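PDB 6LQF: AT-rich interactive domain-containing protein 4 from Arabidopsis thaliana, which binds DNA and histone H3 carrying the H3K4me3 mark through its ARID-PHD cassette, and probably regulates transcription as part of an ISWI remodeller. Local coordinates for residues G17-H20 with I21-S25; F36-R40 with G41-L45; F67-Y70 with R71-S75; F79-G82 with N83-W87. All blocks are in the same frame, centred on the assembly; numbering follows the deposited sequence.

Contact 1. Residues G17-H20 with I21-S25; sequences GRAH and IQVCS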
loop_
_atom_site.group_PDB
_atom_site.type_symbol
_atom_site.label_atom_id
_atom_site.label_comp_id
_atom_site.label_asym_id
_atom_site.label_seq_id
_atom_site.Cartn_x
_atom_site.Cartn_y
_atom_site.Cartn_z
ATOM N N GLY A 17 -4.776 7.618 -19.109
ATOM C CA GLY A 17 -3.912 6.632 -19.760
ATOM C C GLY A 17 -2.555 6.401 -19.091
ATOM O O GLY A 17 -1.595 5.979 -19.735
ATOM N N ARG A 18 -2.482 6.679 -17.793
ATOM C CA ARG A 18 -1.288 6.450 -16.991
ATOM C C ARG A 18 -0.896 4.989 -17.072
ATOM O O ARG A 18 -1.779 4.109 -17.141
ATOM C CB ARG A 18 -1.563 6.834 -15.538
ATOM C CG ARG A 18 -0.333 7.059 -14.648
ATOM C CD ARG A 18 -0.607 6.622 -13.243
ATOM N NE ARG A 18 -0.795 5.169 -13.228
ATOM C CZ ARG A 18 -1.587 4.508 -12.390
ATOM N NH1 ARG A 18 -2.308 5.159 -11.479
ATOM N NH2 ARG A 18 -1.652 3.161 -12.488
ATOM N N ALA A 19 0.409 4.724 -17.047
ATOM C CA ALA A 19 0.925 3.358 -17.036
ATOM C C ALA A 19 0.327 2.520 -15.900
ATOM O O ALA A 19 0.040 3.052 -14.832
ATOM C CB ALA A 19 2.445 3.369 -16.906
ATOM N N HIS A 20 0.175 1.211 -16.123
ATOM C CA HIS A 20 -0.241 0.304 -15.065
ATOM C C HIS A 20 0.689 0.389 -13.862
ATOM O O HIS A 20 1.878 0.575 -13.991
ATOM C CB HIS A 20 -0.291 -1.134 -15.587
ATOM C CG HIS A 20 -1.356 -1.366 -16.609
ATOM N ND1 HIS A 20 -1.914 -2.607 -16.833
ATOM C CD2 HIS A 20 -1.954 -0.523 -17.482
ATOM C CE1 HIS A 20 -2.815 -2.515 -17.793
ATOM N NE2 HIS A 20 -2.862 -1.260 -18.203
ATOM N N ILE A 21 0.139 0.174 -12.680
ATOM C CA ILE A 21 0.863 0.493 -11.445
ATOM C C ILE A 21 2.095 -0.383 -11.239
ATOM O O ILE A 21 3.030 0.055 -10.576
ATOM C CB ILE A 21 -0.092 0.414 -10.190
ATOM C CG1 ILE A 21 0.499 1.154 -8.976
ATOM C CG2 ILE A 21 -0.467 -1.049 -9.905
ATOM C CD1 ILE A 21 0.754 2.629 -9.229
ATOM N N GLN A 22 2.142 -1.557 -11.862
ATOM C CA GLN A 22 3.320 -2.427 -11.731
ATOM C C GLN A 22 4.567 -1.882 -12.422
ATOM O O GLN A 22 5.675 -2.244 -12.055
ATOM C CB GLN A 22 3.040 -3.834 -12.288
ATOM C CG GLN A 22 1.933 -4.571 -11.562
ATOM C CD GLN A 22 0.563 -4.415 -12.226
ATOM O OE1 GLN A 22 0.273 -3.414 -12.897
ATOM N NE2 GLN A 22 -0.286 -5.430 -12.047
ATOM N N VAL A 23 4.382 -1.028 -13.427
ATOM C CA VAL A 23 5.486 -0.561 -14.246
ATOM C C VAL A 23 5.522 0.994 -14.299
ATOM O O VAL A 23 6.306 1.569 -15.040
ATOM C CB VAL A 23 5.374 -1.052 -15.685
ATOM C CG1 VAL A 23 5.571 -2.560 -15.763
ATOM C CG2 VAL A 23 4.038 -0.627 -16.291
ATOM N N CYS A 24 4.663 1.664 -13.546
ATOM C CA CYS A 24 4.588 3.123 -13.613
ATOM C C CYS A 24 5.721 3.763 -12.816
ATOM O O CYS A 24 5.966 3.346 -11.669
ATOM C CB CYS A 24 3.236 3.554 -13.067
ATOM S SG CYS A 24 2.883 5.331 -13.224
ATOM N N SER A 25 6.379 4.788 -13.391
ATOM C CA SER A 25 7.438 5.469 -12.671
ATOM C C SER A 25 6.832 6.439 -11.675
ATOM O O SER A 25 5.664 6.822 -11.788
ATOM C CB SER A 25 8.364 6.226 -13.618
ATOM O OG SER A 25 7.697 7.361 -14.173
#

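Contact 2. Residues F36-R40 with G41-L45; sequences FLLIR and GHTRL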
loop_
_atom_site.group_PDB
_atom_site.type_symbol
_atom_site.label_atom_id
_atom_site.label_comp_id
_atom_site.label_asym_id
_atom_site.label_seq_id
_atom_site.Cartn_x
_atom_site.Cartn_y
_atom_site.Cartn_z
ATOM N N PHE A 36 -5.027 15.087 -11.400
ATOM C CA PHE A 36 -6.303 14.608 -10.855
ATOM C C PHE A 36 -6.780 15.532 -9.757
ATOM O O PHE A 36 -7.951 15.876 -9.700
ATOM C CB PHE A 36 -6.136 13.173 -10.293
ATOM C CG PHE A 36 -7.367 12.641 -9.650
ATOM C CD1 PHE A 36 -8.369 12.116 -10.426
ATOM C CD2 PHE A 36 -7.530 12.683 -8.249
ATOM C CE1 PHE A 36 -9.554 11.656 -9.840
ATOM C CE2 PHE A 36 -8.692 12.208 -7.677
ATOM C CZ PHE A 36 -9.683 11.686 -8.472
ATOM N N LEU A 37 -5.911 15.892 -8.824
ATOM C CA LEU A 37 -6.282 16.773 -7.721
ATOM C C LEU A 37 -6.769 18.111 -8.262
ATOM O O LEU A 37 -7.742 18.656 -7.729
ATOM C CB LEU A 37 -5.099 16.999 -6.774
ATOM C CG LEU A 37 -4.775 15.718 -5.988
ATOM C CD1 LEU A 37 -3.507 15.939 -5.169
ATOM C CD2 LEU A 37 -5.913 15.286 -5.075
ATOM N N LEU A 38 -6.144 18.608 -9.329
ATOM C CA LEU A 38 -6.618 19.890 -9.913
ATOM C C LEU A 38 -7.980 19.731 -10.576
ATOM O O LEU A 38 -8.860 20.595 -10.423
ATOM C CB LEU A 38 -5.598 20.449 -10.917
ATOM C CG LEU A 38 -4.327 20.926 -10.239
ATOM C CD1 LEU A 38 -3.383 21.466 -11.290
ATOM C CD2 LEU A 38 -4.630 22.002 -9.220
ATOM N N ILE A 39 -8.199 18.657 -11.314
ATOM C CA ILE A 39 -9.502 18.496 -11.952
ATOM C C ILE A 39 -10.636 18.280 -10.913
ATOM O O ILE A 39 -11.810 18.665 -11.161
ATOM C CB ILE A 39 -9.443 17.357 -12.995
ATOM C CG1 ILE A 39 -10.455 17.599 -14.105
ATOM C CG2 ILE A 39 -9.663 16.016 -12.362
ATOM C CD1 ILE A 39 -10.372 18.981 -14.697
ATOM N N ARG A 40 -10.291 17.776 -9.731
ATOM C CA ARG A 40 -11.257 17.623 -8.659
ATOM C C ARG A 40 -11.432 18.887 -7.799
ATOM O O ARG A 40 -12.195 18.923 -6.834
ATOM C CB ARG A 40 -10.843 16.441 -7.791
ATOM C CG ARG A 40 -10.983 15.054 -8.525
ATOM C CD ARG A 40 -12.429 14.726 -8.874
ATOM N NE ARG A 40 -13.226 14.698 -7.655
ATOM C CZ ARG A 40 -13.601 13.593 -6.999
ATOM N NH1 ARG A 40 -13.317 12.386 -7.458
ATOM N NH2 ARG A 40 -14.315 13.709 -5.884
ATOM N N GLY A 41 -10.709 19.940 -8.176
ATOM C CA GLY A 41 -10.845 21.195 -7.476
ATOM C C GLY A 41 -10.098 21.363 -6.166
ATOM O O GLY A 41 -10.326 22.362 -5.457
ATOM N N HIS A 42 -9.141 20.480 -5.876
ATOM C CA HIS A 42 -8.391 20.614 -4.625
ATOM C C HIS A 42 -7.115 21.395 -4.856
ATOM O O HIS A 42 -5.993 20.877 -4.617
ATOM C CB HIS A 42 -8.043 19.231 -4.025
ATOM C CG HIS A 42 -9.220 18.305 -3.875
ATOM N ND1 HIS A 42 -10.405 18.656 -3.256
ATOM C CD2 HIS A 42 -9.376 17.027 -4.277
ATOM C CE1 HIS A 42 -11.244 17.631 -3.300
ATOM N NE2 HIS A 42 -10.633 16.617 -3.888
ATOM N N THR A 43 -7.276 22.612 -5.357
ATOM C CA THR A 43 -6.151 23.471 -5.738
ATOM C C THR A 43 -5.139 23.689 -4.614
ATOM O O THR A 43 -3.935 23.718 -4.887
ATOM C CB THR A 43 -6.692 24.828 -6.261
ATOM O OG1 THR A 43 -7.500 25.440 -5.253
ATOM C CG2 THR A 43 -7.582 24.593 -7.433
ATOM N N ARG A 44 -5.583 23.724 -3.363
ATOM C CA ARG A 44 -4.650 23.991 -2.256
ATOM C C ARG A 44 -3.617 22.876 -2.048
ATOM O O ARG A 44 -2.561 23.092 -1.427
ATOM C CB ARG A 44 -5.422 24.212 -0.957
ATOM C CG ARG A 44 -5.983 22.948 -0.346
ATOM C CD ARG A 44 -6.512 23.179 1.070
ATOM N NE ARG A 44 -6.621 21.909 1.784
ATOM C CZ ARG A 44 -5.686 21.456 2.618
ATOM N NH1 ARG A 44 -4.593 22.182 2.839
ATOM N NH2 ARG A 44 -5.847 20.288 3.237
ATOM N N LEU A 45 -3.908 21.690 -2.593
ATOM C CA LEU A 45 -2.992 20.546 -2.469
ATOM C C LEU A 45 -1.860 20.532 -3.491
ATOM O O LEU A 45 -0.945 19.723 -3.346
ATOM C CB LEU A 45 -3.760 19.233 -2.597
ATOM C CG LEU A 45 -4.843 19.080 -1.546
ATOM C CD1 LEU A 45 -5.485 17.712 -1.697
ATOM C CD2 LEU A 45 -4.249 19.235 -0.163
#

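Contact 3. Residues F67-Y70 with R71-S75; sequences FNLY and REVVS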
loop_
_atom_site.group_PDB
_atom_site.type_symbol
_atom_site.label_atom_id
_atom_site.label_comp_id
_atom_site.label_asym_id
_atom_site.label_seq_id
_atom_site.Cartn_x
_atom_site.Cartn_y
_atom_site.Cartn_z
ATOM N N PHE A 67 4.121 8.066 -3.572
ATOM C CA PHE A 67 4.184 6.912 -4.473
ATOM C C PHE A 67 4.245 5.588 -3.733
ATOM O O PHE A 67 3.474 4.642 -4.036
ATOM C CB PHE A 67 5.424 7.086 -5.351
ATOM C CG PHE A 67 5.587 6.048 -6.417
ATOM C CD1 PHE A 67 4.561 5.732 -7.300
ATOM C CD2 PHE A 67 6.802 5.409 -6.556
ATOM C CE1 PHE A 67 4.767 4.791 -8.325
ATOM C CE2 PHE A 67 6.983 4.467 -7.585
ATOM C CZ PHE A 67 5.978 4.211 -8.465
ATOM N N ASN A 68 5.123 5.509 -2.732
ATOM C CA ASN A 68 5.218 4.231 -2.028
ATOM C C ASN A 68 4.050 4.057 -1.080
ATOM O O ASN A 68 3.602 2.920 -0.899
ATOM C CB ASN A 68 6.544 4.116 -1.311
ATOM C CG ASN A 68 7.665 3.820 -2.305
ATOM O OD1 ASN A 68 7.572 2.798 -3.022
ATOM N ND2 ASN A 68 8.643 4.698 -2.425
ATOM N N LEU A 69 3.495 5.157 -0.520
ATOM C CA LEU A 69 2.304 5.040 0.323
ATOM C C LEU A 69 1.174 4.418 -0.519
ATOM O O LEU A 69 0.471 3.456 -0.085
ATOM C CB LEU A 69 1.906 6.454 0.838
ATOM C CG LEU A 69 0.521 6.578 1.498
ATOM C CD1 LEU A 69 0.490 5.622 2.683
ATOM C CD2 LEU A 69 0.287 8.035 1.998
ATOM N N TYR A 70 0.982 4.941 -1.726
ATOM C CA TYR A 70 -0.080 4.448 -2.615
ATOM C C TYR A 70 0.144 2.995 -2.992
ATOM O O TYR A 70 -0.769 2.193 -2.854
ATOM C CB TYR A 70 -0.139 5.294 -3.876
ATOM C CG TYR A 70 -1.294 4.911 -4.783
ATOM C CD1 TYR A 70 -2.615 5.271 -4.448
ATOM C CD2 TYR A 70 -1.058 4.271 -6.005
ATOM C CE1 TYR A 70 -3.649 4.972 -5.294
ATOM C CE2 TYR A 70 -2.116 3.956 -6.875
ATOM C CZ TYR A 70 -3.395 4.354 -6.520
ATOM O OH TYR A 70 -4.448 4.060 -7.379
ATOM N N ARG A 71 1.373 2.650 -3.419
ATOM C CA ARG A 71 1.642 1.260 -3.875
ATOM C C ARG A 71 1.396 0.259 -2.750
ATOM O O ARG A 71 0.794 -0.814 -2.991
ATOM C CB ARG A 71 3.058 1.127 -4.403
ATOM C CG ARG A 71 3.200 1.902 -5.716
ATOM C CD ARG A 71 4.414 1.570 -6.504
ATOM N NE ARG A 71 5.620 1.827 -5.765
ATOM C CZ ARG A 71 6.833 1.528 -6.232
ATOM N NH1 ARG A 71 6.957 0.943 -7.426
ATOM N NH2 ARG A 71 7.917 1.801 -5.514
ATOM N N GLU A 72 1.811 0.607 -1.533
ATOM C CA GLU A 72 1.669 -0.357 -0.453
ATOM C C GLU A 72 0.203 -0.555 -0.067
ATOM O O GLU A 72 -0.234 -1.671 0.308
ATOM C CB GLU A 72 2.460 0.071 0.773
ATOM C CG GLU A 72 3.979 0.010 0.551
ATOM C CD GLU A 72 4.484 -1.335 -0.025
ATOM O OE1 GLU A 72 3.988 -2.404 0.402
ATOM O OE2 GLU A 72 5.406 -1.358 -0.903
ATOM N N VAL A 73 -0.605 0.471 -0.174
ATOM C CA VAL A 73 -2.014 0.358 0.208
ATOM C C VAL A 73 -2.830 -0.319 -0.877
ATOM O O VAL A 73 -3.629 -1.247 -0.549
ATOM C CB VAL A 73 -2.616 1.748 0.525
ATOM C CG1 VAL A 73 -4.170 1.662 0.668
ATOM C CG2 VAL A 73 -2.001 2.249 1.826
ATOM N N VAL A 74 -2.592 0.018 -2.152
ATOM C CA VAL A 74 -3.481 -0.581 -3.155
ATOM C C VAL A 74 -3.099 -2.054 -3.358
ATOM O O VAL A 74 -3.964 -2.872 -3.692
ATOM C CB VAL A 74 -3.520 0.158 -4.481
ATOM C CG1 VAL A 74 -4.031 1.585 -4.207
ATOM C CG2 VAL A 74 -2.121 0.223 -5.159
ATOM N N SER A 75 -1.830 -2.413 -3.118
ATOM C CA SER A 75 -1.412 -3.843 -3.249
ATOM C C SER A 75 -2.089 -4.708 -2.197
ATOM O O SER A 75 -2.155 -5.944 -2.379
ATOM C CB SER A 75 0.085 -3.967 -3.147
ATOM O OG SER A 75 0.557 -3.715 -1.850
HETATM O O HOH W 1 6.379 0.337 -2.761
#

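Contact 4. Residues F79-G82 with N83-W87; sequences FHVG and NGINW. With nucleotides of chain D.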
loop_
_atom_site.group_PDB
_atom_site.type_symbol
_atom_site.label_atom_id
_atom_site.label_comp_id
_atom_site.label_asym_id
_atom_site.label_seq_id
_atom_site.Cartn_x
_atom_site.Cartn_y
_atom_site.Cartn_z
ATOM N N PHE A 79 -7.750 1.424 0.587
ATOM C CA PHE A 79 -7.910 2.084 1.873
ATOM C C PHE A 79 -8.966 1.473 2.780
ATOM O O PHE A 79 -8.807 1.493 3.994
ATOM C CB PHE A 79 -8.243 3.572 1.628
ATOM C CG PHE A 79 -8.235 4.409 2.883
ATOM C CD1 PHE A 79 -7.007 4.723 3.507
ATOM C CD2 PHE A 79 -9.418 4.878 3.432
ATOM C CE1 PHE A 79 -7.002 5.513 4.656
ATOM C CE2 PHE A 79 -9.410 5.649 4.604
ATOM C CZ PHE A 79 -8.177 5.981 5.189
ATOM N N HIS A 80 -9.968 0.903 2.144
ATOM C CA HIS A 80 -11.096 0.287 2.862
ATOM C C HIS A 80 -10.664 -0.887 3.752
ATOM O O HIS A 80 -11.391 -1.272 4.669
ATOM C CB HIS A 80 -12.164 -0.188 1.859
ATOM C CG HIS A 80 -13.367 -0.824 2.497
ATOM N ND1 HIS A 80 -14.237 -0.130 3.317
ATOM C CD2 HIS A 80 -13.848 -2.094 2.431
ATOM C CE1 HIS A 80 -15.200 -0.941 3.723
ATOM N NE2 HIS A 80 -14.987 -2.138 3.201
ATOM N N VAL A 81 -9.504 -1.478 3.470
ATOM C CA VAL A 81 -9.023 -2.531 4.336
ATOM C C VAL A 81 -8.687 -1.955 5.720
ATOM O O VAL A 81 -8.654 -2.685 6.708
ATOM C CB VAL A 81 -7.832 -3.237 3.667
ATOM C CG1 VAL A 81 -7.147 -4.287 4.558
ATOM C CG2 VAL A 81 -8.297 -3.889 2.340
ATOM N N GLY A 82 -8.430 -0.650 5.812
ATOM C CA GLY A 82 -8.369 -0.024 7.101
ATOM C C GLY A 82 -7.266 -0.499 7.984
ATOM O O GLY A 82 -6.106 -0.588 7.518
ATOM N N ASN A 83 -7.583 -0.914 9.212
ATOM C CA ASN A 83 -6.557 -1.371 10.113
ATOM C C ASN A 83 -6.185 -2.827 9.825
ATOM O O ASN A 83 -5.384 -3.424 10.549
ATOM C CB ASN A 83 -7.000 -1.162 11.579
ATOM C CG ASN A 83 -6.980 0.309 11.963
ATOM O OD1 ASN A 83 -6.254 1.112 11.416
ATOM N ND2 ASN A 83 -7.872 0.685 12.888
ATOM N N GLY A 84 -6.771 -3.414 8.779
ATOM C CA GLY A 84 -6.294 -4.692 8.253
ATOM C C GLY A 84 -4.964 -4.554 7.509
ATOM O O GLY A 84 -4.348 -5.578 7.134
ATOM N N ILE A 85 -4.529 -3.303 7.325
ATOM C CA ILE A 85 -3.178 -2.958 6.823
ATOM C C ILE A 85 -2.349 -2.588 8.052
ATOM O O ILE A 85 -2.844 -1.885 8.934
ATOM C CB ILE A 85 -3.258 -1.801 5.803
ATOM C CG1 ILE A 85 -3.894 -2.318 4.516
ATOM C CG2 ILE A 85 -1.873 -1.141 5.536
ATOM C CD1 ILE A 85 -4.376 -1.192 3.585
ATOM N N ASN A 86 -1.117 -3.066 8.144
ATOM C CA ASN A 86 -0.204 -2.621 9.179
ATOM C C ASN A 86 0.498 -1.382 8.659
ATOM O O ASN A 86 1.459 -1.448 7.902
ATOM C CB ASN A 86 0.800 -3.726 9.518
ATOM C CG ASN A 86 1.760 -3.362 10.636
ATOM O OD1 ASN A 86 1.776 -2.210 11.080
ATOM N ND2 ASN A 86 2.579 -4.325 11.113
ATOM N N TRP A 87 -0.007 -0.211 9.080
ATOM C CA TRP A 87 0.465 1.060 8.520
ATOM C C TRP A 87 1.871 1.377 9.016
ATOM O O TRP A 87 2.761 1.644 8.224
ATOM C CB TRP A 87 -0.526 2.188 8.908
ATOM C CG TRP A 87 -1.848 2.011 8.230
ATOM C CD1 TRP A 87 -2.884 1.234 8.664
ATOM C CD2 TRP A 87 -2.256 2.572 6.990
ATOM N NE1 TRP A 87 -3.929 1.251 7.745
ATOM C CE2 TRP A 87 -3.564 2.109 6.721
ATOM C CE3 TRP A 87 -1.650 3.464 6.083
ATOM C CZ2 TRP A 87 -4.250 2.489 5.561
ATOM C CZ3 TRP A 87 -2.355 3.874 4.960
ATOM C CH2 TRP A 87 -3.654 3.370 4.712
ATOM P P DG D 5 -1.015 0.603 12.673
ATOM O OP1 DG D 5 -1.458 -0.133 11.486
ATOM O OP2 DG D 5 0.164 1.546 12.529
ATOM O "O5'" DG D 5 -2.241 1.394 13.238
ATOM C "C5'" DG D 5 -3.485 0.696 13.355
ATOM C "C4'" DG D 5 -4.467 1.517 14.189
ATOM O "O4'" DG D 5 -4.030 1.519 15.575
ATOM C "C3'" DG D 5 -4.617 2.960 13.772
ATOM O "O3'" DG D 5 -6.016 3.358 13.994
ATOM C "C2'" DG D 5 -3.673 3.664 14.734
ATOM C "C1'" DG D 5 -3.850 2.854 16.013
ATOM N N9 DG D 5 -2.684 2.872 16.897
ATOM C C8 DG D 5 -1.397 2.579 16.566
ATOM N N7 DG D 5 -0.550 2.741 17.552
ATOM C C5 DG D 5 -1.366 3.143 18.607
ATOM C C6 DG D 5 -1.046 3.437 19.950
ATOM O O6 DG D 5 0.079 3.425 20.485
ATOM N N1 DG D 5 -2.172 3.859 20.690
ATOM C C2 DG D 5 -3.442 3.856 20.203
ATOM N N2 DG D 5 -4.410 4.269 21.028
ATOM N N3 DG D 5 -3.752 3.556 18.952
ATOM C C4 DG D 5 -2.666 3.185 18.219
ATOM P P DA D 4 4.191 -3.473 14.694
ATOM O OP1 DA D 4 4.257 -3.991 13.288
ATOM O OP2 DA D 4 5.307 -2.619 15.201
ATOM O "O5'" DA D 4 2.851 -2.588 14.809
ATOM C "C5'" DA D 4 1.604 -3.193 14.434
ATOM C "C4'" DA D 4 0.450 -2.295 14.779
ATOM O "O4'" DA D 4 0.384 -2.157 16.231
ATOM C "C3'" DA D 4 0.567 -0.883 14.184
ATOM O "O3'" DA D 4 -0.732 -0.512 13.782
ATOM C "C2'" DA D 4 0.975 -0.083 15.405
ATOM C "C1'" DA D 4 0.152 -0.786 16.493
ATOM N N9 DA D 4 0.578 -0.522 17.842
ATOM C C8 DA D 4 1.837 -0.501 18.360
ATOM N N7 DA D 4 1.860 -0.222 19.664
ATOM C C5 DA D 4 0.537 -0.060 19.985
ATOM C C6 DA D 4 -0.126 0.254 21.208
ATOM N N6 DA D 4 0.518 0.512 22.355
ATOM N N1 DA D 4 -1.448 0.379 21.176
ATOM C C2 DA D 4 -2.110 0.120 20.047
ATOM N N3 DA D 4 -1.605 -0.210 18.847
ATOM C C4 DA D 4 -0.269 -0.289 18.899
#

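Contact 1. Residues G17-H20 with I21-S25
Arg18 and Cys24 lie against each other, the sulfur SG of Cys24 sitting 3.7 Å from Arg18 NE and approaching the guanidinium obliquely. With CG turned opposite the backbone N (chi1 -162°) and the chain bent at chi2 and chi3, the Arg18 side chain folds back on the neighbouring peptide. There NE and NH2 grip one atom side-on, the carbonyl O of Ala19, with NE to O 2.8 Å and NH2 to O 2.9 Å. That oxygen lies only 5° out of the guanidinium plane. Ile21 CD1 sits over one guanidinium face, offset toward its rim. Val23 N donates to His20 O at 3.0 Å and 161°, closing a type I beta turn with Ile21 and Gln22 at its corners, while Ala19 CB packs against Cys24 CB. A methionine in place of Arg18 would probably leave Ala19 O without both these donors and Asp128 without its salt-bridge mate. Arg18 NH1 also bonds Tyr122 OH, and the side chain comes within about 4 Å of the zinc ion held by His14, Cys16, Asp32 and His126. The turn leads straight into helix 26-39, with Cys24 on Phe29 and Ser25 OG capping Glu28 N.

Contact 2. Residues F36-R40 with G41-L45
His42 N donates to Leu37 O at 3.0 Å with an N-H...O angle of 154°, and Gly41 N makes the companion bond to Leu38 O, also 3.0 Å. Together with the positive phi of Gly41 (81°), these two bonds define a Schellman motif at the end of helix 26-39. The backbone leaves no room for a side chain at Gly41: a CB would stand 2.5 Å from Arg40 O. Beyond it, His42 keeps CG beside its backbone N (chi1 -52°), which brings the ring back over the helix end. Arg40 O lies 3.9 Å from the ring plane, over its centre, while Leu37 CD2 meets the ring edge, 4.0 Å from His42 CD2. Leu37 CD2 also touches Leu45 CD1 at 4.2 Å, the two leucines crossing at about a right angle. Outside the turn, His42 NE2 is hydrogen-bonded to Glu121 OE1. Substituting an alanine for His42 is likely to deprive Glu121 of this bond and to open a gap between Leu37 CD2 and the Arg40 backbone. The chemistry is thus divided, main-chain bonds ending the helix and Leu37 and Leu45 packing on the buried side, while the nearby glutamate would tend to stabilise a protonated His42 against the opposing influence of Arg40.

Contact 3. Residues F67-Y70 with R71-S75
Phe67 and Arg71, one turn apart on helix 66-74 of the ARID domain, form a cation-pi stack: the guanidinium lies flat on the ring with centres 3.9 Å apart and planes at 20°. Phe67 CE2 stands over the centre of the guanidinium, and Arg71 CD adds a CH-pi contact to the ring face. A bend at chi3 (-59°) in an otherwise extended arginine lays the group on the ring.

Among the polar contacts, Arg71 NH2 donates to Asn68 OD1 at 2.7 Å and a nearly straight 173°, the oxygen lying in the guanidinium plane. The stack and this bond therefore hold the guanidinium by a face and by its edge. One water donates to both Asn68 OD1 and Glu72 OE2, 2.7 Å from each. Asn68 ND2 bonds Asp65. Along the backbone, i to i+4 bonds run from Arg71 N to Phe67 O through Val74 N to Tyr70 O.

The apolar contacts include Val74 CG1 lying over the Tyr70 ring, 3.8 Å from its centroid, and Leu69 CD1 touching Val73 CG2; Leu69 and Val73 face helices 87-91 and 107-118. Tyr70 OH turns to Asp128.

Glu72 forms salt bridges with Arg76, Lys94 and a basic side chain of the bound peptide, which would be expected to keep its buried carboxylate ionised, whereas Arg71 is held by a neutral amide and an aromatic face.

Contact 4. Residues F79-G82 with N83-W87
In the turn between helices 66-74 and 87-91 of the ARID domain, Gly82 O is gripped from opposite faces of its carbonyl plane by Trp87 NE1 and Ile85 N. The indole bond is 2.9 Å long at 161°, with the oxygen close to the ring plane. Ile85 N reaches Gly82 O at 3.1 Å, closing a type I turn over Asn83 and Gly84; both donors stand well out of the carbonyl plane. Just before it, Gly84 N to Val81 O, 2.9 Å, closes a type II' beta turn with Gly82 at its first corner. Gly82 has the positive phi of that corner, and a CB there would run into Asn83 N.

Phe79 and Trp87 touch rim to rim, Phe79 CD1 to Trp87 CH2 3.8 Å, with ring planes at 71°, and Val81 CG1 packs on Ile85 CG1. Because Trp87 keeps its CG opposite the carbonyl carbon (chi1 -68°), the indole lies back across the turn.

On the DNA side, Trp87 N donates to OP1 of DG5 of chain D at 2.8 Å, and the same OP1 lies in the indole plane at its edge. Asn86 ND2 bonds OP1 of DA4 of chain D at 2.8 Å, while Asn86 OD1 caps Gly89 N. ND2 also bonds Ala172 O in the PHD finger, and Gly84 makes backbone hydrogen bonds with the bound peptide. An N-cap asparagine and a first-turn backbone N-H meeting consecutive phosphates are characteristic of phosphate-backbone recognition at a helix N-terminus.

How the contacts relate
Contacts 1, 3 and 4 form a continuous path through the ARID domain. Contact 1 touches contact 3 where Cys24 O meets Phe67 CZ at 3.3 Å and Ile21 CD1 meets Tyr70 CE2. Contact 3 in turn carries the indole of contact 4, with Val73 CG2 to Trp87 CH2 at 3.5 Å. Contact 2 stands apart at the other end of helix 26-39, its nearest atoms about 9 Å from those of contacts 1 and 3. Contact 4 binds DNA phosphates directly, contact 2 comes within about 4 Å of the DNA, and contact 1 is about 21 Å away, close to a zinc ion. Contacts 3 and 4 both reach the bound peptide.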